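Local coordinates for protein Exo-beta-1,4-mannosidase (Rhizomucor miehei, PDB 4LYP) that probably hydrolyses beta-mannosides, releasing terminal mannose from the non-reducing end, and can also transfer sugars, as a secreted fungal glycoside hydrolase of family 5, at residues 329-341 with 381-393. Residues are numbered along the deposited sequence; the frame is centred on the assembly and turned at random.
Sequences LNKPIVMEEFGMA and NRSFSGSNFWAYG. With GAI (guanidine), chain D.
From Ile333 beside Phe384 to Phe338 beside Phe389, the backbones run parallel, strand axes 13° apart, as the seventh and eighth strands of a TIM barrel joined by a beta-alpha-beta crossover through helix 362-380. Ser385 N donates to Ile333 O (2.9 Å), Met335 N to Gly386 O, Asn388 N to Met335 O and Trp390 N to Phe338 O. Gly386 has a positive phi, where a side chain would jam against the preceding carbonyl, so glycine suits it. At the strand entrance, one water accepts from Ile333 N and hydrogen-bonds Ser385 OG. Ser385 and Arg382 line a guanidine pocket, Arg382 NE lying 2.9 Å from the ligand N1.

Branched Ile333 lays CG2 over one face of the Phe384 ring, 3.7 Å from its centroid, in a CH-pi contact; Met335 CB packs near Phe384 CE1, and Phe338 CE1 meets Phe389 CB at 3.7 Å. Phe384, Met335 and Phe389 also pack on helix 362-380, against Leu378, Ile375 and Tyr368. Ser387 CB is 3.3 Å from Met335 O, so a small side chain suits the place; its OG hydrogen-bonds Tyr436 OH.

Glu336 and Asn388 are buried polar residues: the Glu336 carboxylate takes hydrogen bonds from Gln234 and His291, and Asn388, whose main polar partner is Asn95, sets OD1 3.4 Å from Val334 CG1. At the C-terminal mouth, Glu337 has a salt bridge to Arg97 and a hydrogen bond from Trp293, a place consistent with that of the family 5 nucleophile. With CG trans to its backbone N (chi1 178°), Trp390 lies alongside, carboxylate and ring planes 36° apart. Glu337 OE1 is over one indole face near its rim, OE2 3.5 Å from Trp390 CZ3, and Ala391 CB is near the rim of the other face. The Trp390-Ala391 peptide is cis, and a water donates to Trp390 O at 2.7 Å while accepting from Met340 N.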
ATOM      1  N   LEU A 329       6.093  -4.577 -21.345  1.00 11.06           N
ATOM      2  CA  LEU A 329       5.232  -5.700 -21.044  1.00 10.64           C
ATOM      3  C   LEU A 329       3.795  -5.501 -21.506  1.00 10.47           C
ATOM      4  O   LEU A 329       2.948  -6.370 -21.358  1.00 11.62           O
ATOM      5  CB  LEU A 329       5.194  -6.030 -19.552  1.00 10.99           C
ATOM      6  CG  LEU A 329       6.530  -6.462 -18.946  1.00 11.17           C
ATOM      7  CD1 LEU A 329       6.286  -6.837 -17.469  1.00 13.01           C
ATOM      8  CD2 LEU A 329       7.141  -7.673 -19.682  1.00 13.85           C
ATOM      9  N   ASN A 330       3.513  -4.284 -22.012  1.00 10.48           N
ATOM     10  CA  ASN A 330       2.163  -3.893 -22.383  1.00 10.88           C
ATOM     11  C   ASN A 330       1.152  -4.103 -21.235  1.00 10.06           C
ATOM     12  O   ASN A 330       0.083  -4.687 -21.435  1.00 10.48           O
ATOM     13  CB  ASN A 330       1.683  -4.652 -23.656  1.00 12.77           C
ATOM     14  CG  ASN A 330       0.398  -4.072 -24.223  1.00 13.42           C
ATOM     15  OD1 ASN A 330       0.121  -2.819 -24.174  1.00 17.44           O
ATOM     16  ND2 ASN A 330      -0.392  -4.915 -24.770  1.00 14.50           N
ATOM     17  N   LYS A 331       1.508  -3.587 -20.066  1.00 10.23           N
ATOM     18  CA  LYS A 331       0.605  -3.649 -18.911  1.00  9.08           C
ATOM     19  C   LYS A 331       0.559  -2.253 -18.300  1.00  8.47           C
ATOM     20  O   LYS A 331       1.526  -1.494 -18.359  1.00  9.51           O
ATOM     21  CB  LYS A 331       1.106  -4.661 -17.884  1.00  9.91           C
ATOM     22  CG  LYS A 331       1.011  -6.105 -18.394  1.00  9.87           C
ATOM     23  CD  LYS A 331       1.476  -7.120 -17.396  1.00  9.87           C
ATOM     24  CE  LYS A 331       1.204  -8.511 -17.931  1.00 12.07           C
ATOM     25  NZ  LYS A 331       1.730  -9.600 -17.125  1.00 12.67           N
ATOM     26  N   PRO A 332      -0.530  -1.930 -17.596  1.00  8.58           N
ATOM     27  CA  PRO A 332      -0.574  -0.608 -16.884  1.00  8.61           C
ATOM     28  C   PRO A 332       0.413  -0.515 -15.779  1.00  8.05           C
ATOM     29  O   PRO A 332       0.901  -1.528 -15.249  1.00  8.66           O
ATOM     30  CB  PRO A 332      -2.022  -0.579 -16.342  1.00 10.38           C
ATOM     31  CG  PRO A 332      -2.790  -1.530 -17.182  1.00 10.10           C
ATOM     32  CD  PRO A 332      -1.818  -2.633 -17.506  1.00 10.03           C
ATOM     33  N   ILE A 333       0.640   0.715 -15.310  1.00  8.39           N
ATOM     34  CA  ILE A 333       1.499   0.935 -14.120  1.00  8.01           C
ATOM     35  C   ILE A 333       0.853   1.951 -13.228  1.00  7.82           C
ATOM     36  O   ILE A 333       0.231   2.939 -13.656  1.00  7.77           O
ATOM     37  CB  ILE A 333       2.922   1.389 -14.540  1.00  8.36           C
ATOM     38  CG1 ILE A 333       3.796   1.493 -13.297  1.00  9.08           C
ATOM     39  CG2 ILE A 333       2.919   2.655 -15.408  1.00  9.92           C
ATOM     40  CD1 ILE A 333       5.277   1.544 -13.616  1.00 11.06           C
ATOM     41  N   VAL A 334       0.948   1.676 -11.914  1.00  7.80           N
ATOM     42  CA  VAL A 334       0.490   2.591 -10.865  1.00  7.02           C
ATOM     43  C   VAL A 334       1.691   2.833  -9.923  1.00  7.31           C
ATOM     44  O   VAL A 334       2.347   1.902  -9.475  1.00  7.84           O
ATOM     45  CB  VAL A 334      -0.650   1.949 -10.072  1.00  8.14           C
ATOM     46  CG1 VAL A 334      -1.119   2.884  -8.928  1.00  8.21           C
ATOM     47  CG2 VAL A 334      -1.849   1.595 -10.958  1.00 10.03           C
ATOM     48  N   MET A 335       1.949   4.128  -9.593  1.00  7.23           N
ATOM     49  CA  MET A 335       2.932   4.430  -8.527  1.00  6.81           C
ATOM     50  C   MET A 335       2.161   4.372  -7.205  1.00  6.32           C
ATOM     51  O   MET A 335       1.596   5.389  -6.706  1.00  6.90           O
ATOM     52  CB  MET A 335       3.610   5.784  -8.709  1.00  8.12           C
ATOM     53  CG  MET A 335       4.584   6.031  -7.586  1.00  8.95           C
ATOM     54  SD  MET A 335       5.798   7.359  -7.911  1.00  9.67           S
ATOM     55  CE  MET A 335       4.753   8.764  -8.037  1.00 11.24           C
ATOM     56  N   GLU A 336       2.074   3.160  -6.660  1.00  6.57           N
ATOM     57  CA  GLU A 336       1.136   2.869  -5.575  1.00  6.72           C
ATOM     58  C   GLU A 336       1.721   3.261  -4.198  1.00  5.13           C
ATOM     59  O   GLU A 336       1.008   3.094  -3.207  1.00  6.08           O
ATOM     60  CB  GLU A 336       0.683   1.408  -5.577  1.00  7.32           C
ATOM     61  CG  GLU A 336       1.757   0.484  -5.115  1.00  7.02           C
ATOM     62  CD  GLU A 336       1.338  -0.966  -4.984  1.00  7.13           C
ATOM     63  OE1 GLU A 336       0.150  -1.265  -5.270  1.00  7.14           O
ATOM     64  OE2 GLU A 336       2.199  -1.782  -4.582  1.00  8.00           O
ATOM     65  N   GLU A 337       2.961   3.730  -4.154  1.00  5.98           N
ATOM     66  CA  GLU A 337       3.497   4.400  -2.948  1.00  5.70           C
ATOM     67  C   GLU A 337       4.439   5.469  -3.410  1.00  6.46           C
ATOM     68  O   GLU A 337       5.302   5.233  -4.287  1.00  6.93           O
ATOM     69  CB  GLU A 337       4.338   3.492  -2.049  1.00  6.81           C
ATOM     70  CG  GLU A 337       3.569   2.322  -1.430  1.00  7.08           C
ATOM     71  CD  GLU A 337       4.372   1.651  -0.322  1.00  6.70           C
ATOM     72  OE1 GLU A 337       5.450   2.137   0.063  1.00  8.19           O
ATOM     73  OE2 GLU A 337       3.908   0.583   0.190  1.00  7.37           O
ATOM     74  N   PHE A 338       4.423   6.600  -2.703  1.00  6.27           N
ATOM     75  CA  PHE A 338       5.513   7.590  -2.706  1.00  6.60           C
ATOM     76  C   PHE A 338       5.247   8.535  -1.576  1.00  5.67           C
ATOM     77  O   PHE A 338       4.085   8.692  -1.146  1.00  6.51           O
ATOM     78  CB  PHE A 338       5.638   8.353  -4.055  1.00  6.07           C
ATOM     79  CG  PHE A 338       4.544   9.341  -4.290  1.00  6.23           C
ATOM     80  CD1 PHE A 338       3.250   8.972  -4.701  1.00  7.71           C
ATOM     81  CD2 PHE A 338       4.783  10.696  -4.019  1.00  8.78           C
ATOM     82  CE1 PHE A 338       2.230   9.910  -4.836  1.00  8.54           C
ATOM     83  CE2 PHE A 338       3.739  11.633  -4.177  1.00  9.73           C
ATOM     84  CZ  PHE A 338       2.487  11.241  -4.595  1.00 10.11           C
ATOM     85  N   GLY A 339       6.283   9.256  -1.140  1.00  6.44           N
ATOM     86  CA  GLY A 339       6.028  10.226  -0.062  1.00  7.56           C
ATOM     87  C   GLY A 339       7.312  10.970   0.256  1.00  6.72           C
ATOM     88  O   GLY A 339       8.390  10.726  -0.262  1.00  6.83           O
ATOM     89  N   MET A 340       7.147  11.976   1.145  1.00  6.64           N
ATOM     90  CA  MET A 340       8.257  12.844   1.570  1.00  6.62           C
ATOM     91  C   MET A 340       7.922  13.368   2.969  1.00  6.67           C
ATOM     92  O   MET A 340       6.757  13.571   3.307  1.00  7.38           O
ATOM     93  CB  MET A 340       8.477  13.961   0.549  1.00  6.84           C
ATOM     94  CG  MET A 340       9.563  14.918   0.922  1.00  6.75           C
ATOM     95  SD  MET A 340      10.052  16.049  -0.412  1.00  7.96           S
ATOM     96  CE  MET A 340      11.073  14.949  -1.421  1.00  8.73           C
ATOM     97  N   ALA A 341       9.010  13.593   3.715  1.00  6.34           N
ATOM     98  CA  ALA A 341       8.957  14.109   5.081  1.00  6.53           C
ATOM     99  C   ALA A 341       8.538  15.583   5.089  1.00  6.47           C
ATOM    100  O   ALA A 341       8.522  16.288   4.071  1.00  7.17           O
ATOM    101  CB  ALA A 341      10.342  13.983   5.695  1.00  7.43           C
ATOM    102  N   ASN A 381      -1.240  10.318 -22.344  1.00 13.02           N
ATOM    103  CA  ASN A 381      -0.827   9.486 -23.467  0.50 16.71           C
ATOM    104  C   ASN A 381      -1.014   7.997 -23.151  1.00 13.69           C
ATOM    105  O   ASN A 381      -0.522   7.115 -23.881  1.00 17.11           O
ATOM    106  CB  ASN A 381       0.647   9.797 -23.821  0.50 30.47           C
ATOM    107  CG  ASN A 381       0.997   9.481 -25.272  0.50 34.39           C
ATOM    108  OD1 ASN A 381       0.127   9.442 -26.143  0.50 40.92           O
ATOM    109  ND2 ASN A 381       2.278   9.253 -25.533  0.50 32.53           N
ATOM    110  N   ARG A 382      -1.717   7.667 -22.083  1.00 12.09           N
ATOM    111  CA  ARG A 382      -1.977   6.266 -21.740  1.00 11.55           C
ATOM    112  C   ARG A 382      -0.653   5.488 -21.454  1.00 11.08           C
ATOM    113  O   ARG A 382      -0.559   4.300 -21.731  1.00 13.98           O
ATOM    114  CB  ARG A 382      -2.963   5.530 -22.681  1.00 13.76           C
ATOM    115  CG  ARG A 382      -4.328   6.211 -22.748  1.00 15.81           C
ATOM    116  CD  ARG A 382      -5.258   5.459 -23.683  1.00 16.98           C
ATOM    117  NE  ARG A 382      -5.682   4.154 -23.053  1.00 16.83           N
ATOM    118  CZ  ARG A 382      -5.711   2.966 -23.673  1.00 16.22           C
ATOM    119  NH1 ARG A 382      -5.209   2.786 -24.919  1.00 20.17           N
ATOM    120  NH2 ARG A 382      -6.228   1.906 -23.014  1.00 15.99           N
ATOM    121  N   SER A 383       0.252   6.141 -20.724  1.00 11.33           N
ATOM    122  CA  SER A 383       1.522   5.529 -20.325  0.70 13.45           C
ATOM    123  C   SER A 383       1.617   5.353 -18.809  1.00 11.22           C
ATOM    124  O   SER A 383       2.635   4.911 -18.333  1.00 14.82           O
ATOM    125  CB  SER A 383       2.698   6.384 -20.821  0.70 19.65           C
ATOM    126  OG  SER A 383       2.604   6.419 -22.235  0.70 22.82           O
ATOM    127  N   PHE A 384       0.621   5.785 -18.050  1.00 10.36           N
ATOM    128  CA  PHE A 384       0.628   5.693 -16.584  1.00  8.67           C
ATOM    129  C   PHE A 384      -0.811   5.730 -16.176  1.00  9.39           C
ATOM    130  O   PHE A 384      -1.609   6.424 -16.787  1.00 11.19           O
ATOM    131  CB  PHE A 384       1.401   6.892 -15.942  1.00 11.01           C
ATOM    132  CG  PHE A 384       2.380   6.474 -14.858  1.00  9.65           C
ATOM    133  CD1 PHE A 384       1.901   6.350 -13.556  1.00 11.39           C
ATOM    134  CD2 PHE A 384       3.671   6.132 -15.140  1.00 11.11           C
ATOM    135  CE1 PHE A 384       2.739   5.978 -12.555  1.00 13.55           C
ATOM    136  CE2 PHE A 384       4.536   5.711 -14.151  1.00 13.45           C
ATOM    137  CZ  PHE A 384       4.046   5.617 -12.850  1.00 13.06           C
ATOM    138  N   SER A 385      -1.144   5.013 -15.113  1.00  8.14           N
ATOM    139  CA  SER A 385      -2.539   4.899 -14.734  1.00  8.14           C
ATOM    140  C   SER A 385      -2.935   5.651 -13.464  1.00  7.88           C
ATOM    141  O   SER A 385      -4.101   5.758 -13.207  1.00 11.96           O
ATOM    142  CB  SER A 385      -2.994   3.452 -14.638  1.00  9.92           C
ATOM    143  OG  SER A 385      -3.157   2.868 -15.916  1.00 11.91           O
ATOM    144  N   GLY A 386      -1.978   6.180 -12.725  1.00  8.21           N
ATOM    145  CA  GLY A 386      -2.246   6.987 -11.520  1.00  8.33           C
ATOM    146  C   GLY A 386      -1.300   6.565 -10.410  1.00  7.21           C
ATOM    147  O   GLY A 386      -0.194   6.089 -10.631  1.00  7.58           O
ATOM    148  N   SER A 387      -1.731   6.865  -9.164  1.00  7.65           N
ATOM    149  CA  SER A 387      -0.826   6.783  -8.032  1.00  6.38           C
ATOM    150  C   SER A 387      -1.617   6.661  -6.728  1.00  6.62           C
ATOM    151  O   SER A 387      -2.825   7.005  -6.659  1.00  7.10           O
ATOM    152  CB  SER A 387       0.087   8.029  -7.959  1.00  7.43           C
ATOM    153  OG  SER A 387      -0.693   9.218  -7.864  1.00  7.72           O
ATOM    154  N   ASN A 388      -0.901   6.231  -5.685  1.00  6.39           N
ATOM    155  CA  ASN A 388      -1.457   6.197  -4.323  1.00  5.66           C
ATOM    156  C   ASN A 388      -0.404   6.819  -3.431  1.00  6.05           C
ATOM    157  O   ASN A 388       0.644   6.192  -3.140  1.00  6.66           O
ATOM    158  CB  ASN A 388      -1.773   4.787  -3.810  1.00  6.25           C
ATOM    159  CG  ASN A 388      -2.697   4.024  -4.694  1.00  5.71           C
ATOM    160  OD1 ASN A 388      -2.340   3.619  -5.799  1.00  7.13           O
ATOM    161  ND2 ASN A 388      -3.935   3.787  -4.205  1.00  6.62           N
ATOM    162  N   PHE A 389      -0.583   8.077  -2.970  1.00  6.12           N
ATOM    163  CA  PHE A 389       0.390   8.656  -2.045  1.00  5.82           C
ATOM    164  C   PHE A 389       0.393   7.851  -0.740  1.00  5.54           C
ATOM    165  O   PHE A 389      -0.612   7.248  -0.337  1.00  6.04           O
ATOM    166  CB  PHE A 389       0.105  10.143  -1.795  1.00  7.09           C
ATOM    167  CG  PHE A 389      -1.178  10.411  -1.069  1.00  6.03           C
ATOM    168  CD1 PHE A 389      -1.192  10.498   0.330  1.00  7.24           C
ATOM    169  CD2 PHE A 389      -2.380  10.608  -1.719  1.00  7.26           C
ATOM    170  CE1 PHE A 389      -2.375  10.697   1.057  1.00  7.48           C
ATOM    171  CE2 PHE A 389      -3.560  10.825  -1.040  1.00  7.70           C
ATOM    172  CZ  PHE A 389      -3.550  10.905   0.340  1.00  7.73           C
ATOM    173  N   TRP A 390       1.591   7.825  -0.121  1.00  5.91           N
ATOM    174  CA  TRP A 390       1.780   7.117   1.164  1.00  6.05           C
ATOM    175  C   TRP A 390       2.074   8.182   2.217  1.00  5.16           C
ATOM    176  O   TRP A 390       3.121   8.788   2.176  1.00  6.44           O
ATOM    177  CB  TRP A 390       2.937   6.152   1.051  1.00  6.50           C
ATOM    178  CG  TRP A 390       3.164   5.461   2.371  1.00  6.38           C
ATOM    179  CD1 TRP A 390       3.724   5.993   3.545  1.00  5.96           C
ATOM    180  CD2 TRP A 390       2.713   4.135   2.711  1.00  5.51           C
ATOM    181  NE1 TRP A 390       3.645   5.079   4.554  1.00  6.43           N
ATOM    182  CE2 TRP A 390       3.006   3.929   4.107  1.00  5.85           C
ATOM    183  CE3 TRP A 390       2.078   3.089   1.988  1.00  6.35           C
ATOM    184  CZ2 TRP A 390       2.738   2.708   4.763  1.00  7.35           C
ATOM    185  CZ3 TRP A 390       1.781   1.896   2.653  1.00  6.75           C
ATOM    186  CH2 TRP A 390       2.118   1.713   4.030  1.00  7.45           C
ATOM    187  N   ALA A 391       1.091   8.437   3.122  1.00  6.58           N
ATOM    188  CA  ALA A 391      -0.180   7.734   3.282  1.00  6.11           C
ATOM    189  C   ALA A 391      -1.115   8.744   3.994  1.00  6.00           C
ATOM    190  O   ALA A 391      -0.661   9.708   4.589  1.00  7.03           O
ATOM    191  CB  ALA A 391      -0.071   6.453   4.093  1.00  7.57           C
ATOM    192  N   TYR A 392      -2.407   8.468   3.955  1.00  6.50           N
ATOM    193  CA  TYR A 392      -3.352   9.400   4.563  1.00  6.90           C
ATOM    194  C   TYR A 392      -3.411   9.191   6.069  1.00  6.87           C
ATOM    195  O   TYR A 392      -3.698   8.113   6.535  1.00  9.35           O
ATOM    196  CB  TYR A 392      -4.744   9.264   3.945  1.00  7.83           C
ATOM    197  CG  TYR A 392      -5.662  10.401   4.375  1.00  7.32           C
ATOM    198  CD1 TYR A 392      -5.300  11.731   4.131  1.00  8.28           C
ATOM    199  CD2 TYR A 392      -6.861  10.159   5.034  1.00  7.67           C
ATOM    200  CE1 TYR A 392      -6.121  12.753   4.508  1.00  8.08           C
ATOM    201  CE2 TYR A 392      -7.710  11.214   5.400  1.00  7.96           C
ATOM    202  CZ  TYR A 392      -7.299  12.519   5.132  1.00  7.73           C
ATOM    203  OH  TYR A 392      -8.075  13.589   5.524  1.00  9.50           O
ATOM    204  N   GLY A 393      -3.112  10.241   6.820  1.00  7.04           N
ATOM    205  CA  GLY A 393      -3.201  10.218   8.290  1.00  7.54           C
ATOM    206  C   GLY A 393      -4.514  10.660   8.825  1.00  8.24           C
ATOM    207  O   GLY A 393      -4.897  10.293   9.936  1.00  7.88           O
TER
HETATM  208  C   GAI D 502      -6.327   4.666 -19.383  1.00 21.04           C
HETATM  209  N1  GAI D 502      -7.134   4.575 -20.593  1.00 20.27           N
HETATM  210  N2  GAI D 502      -4.973   4.358 -19.021  1.00 16.58           N
HETATM  211  N3  GAI D 502      -6.941   5.020 -18.311  1.00 34.94           N
HETATM  212  O   HOH W   1      -0.525   2.681 -17.062  1.00 10.29           O
HETATM  213  O   HOH W   2       4.140  11.300   2.242  1.00  7.27           O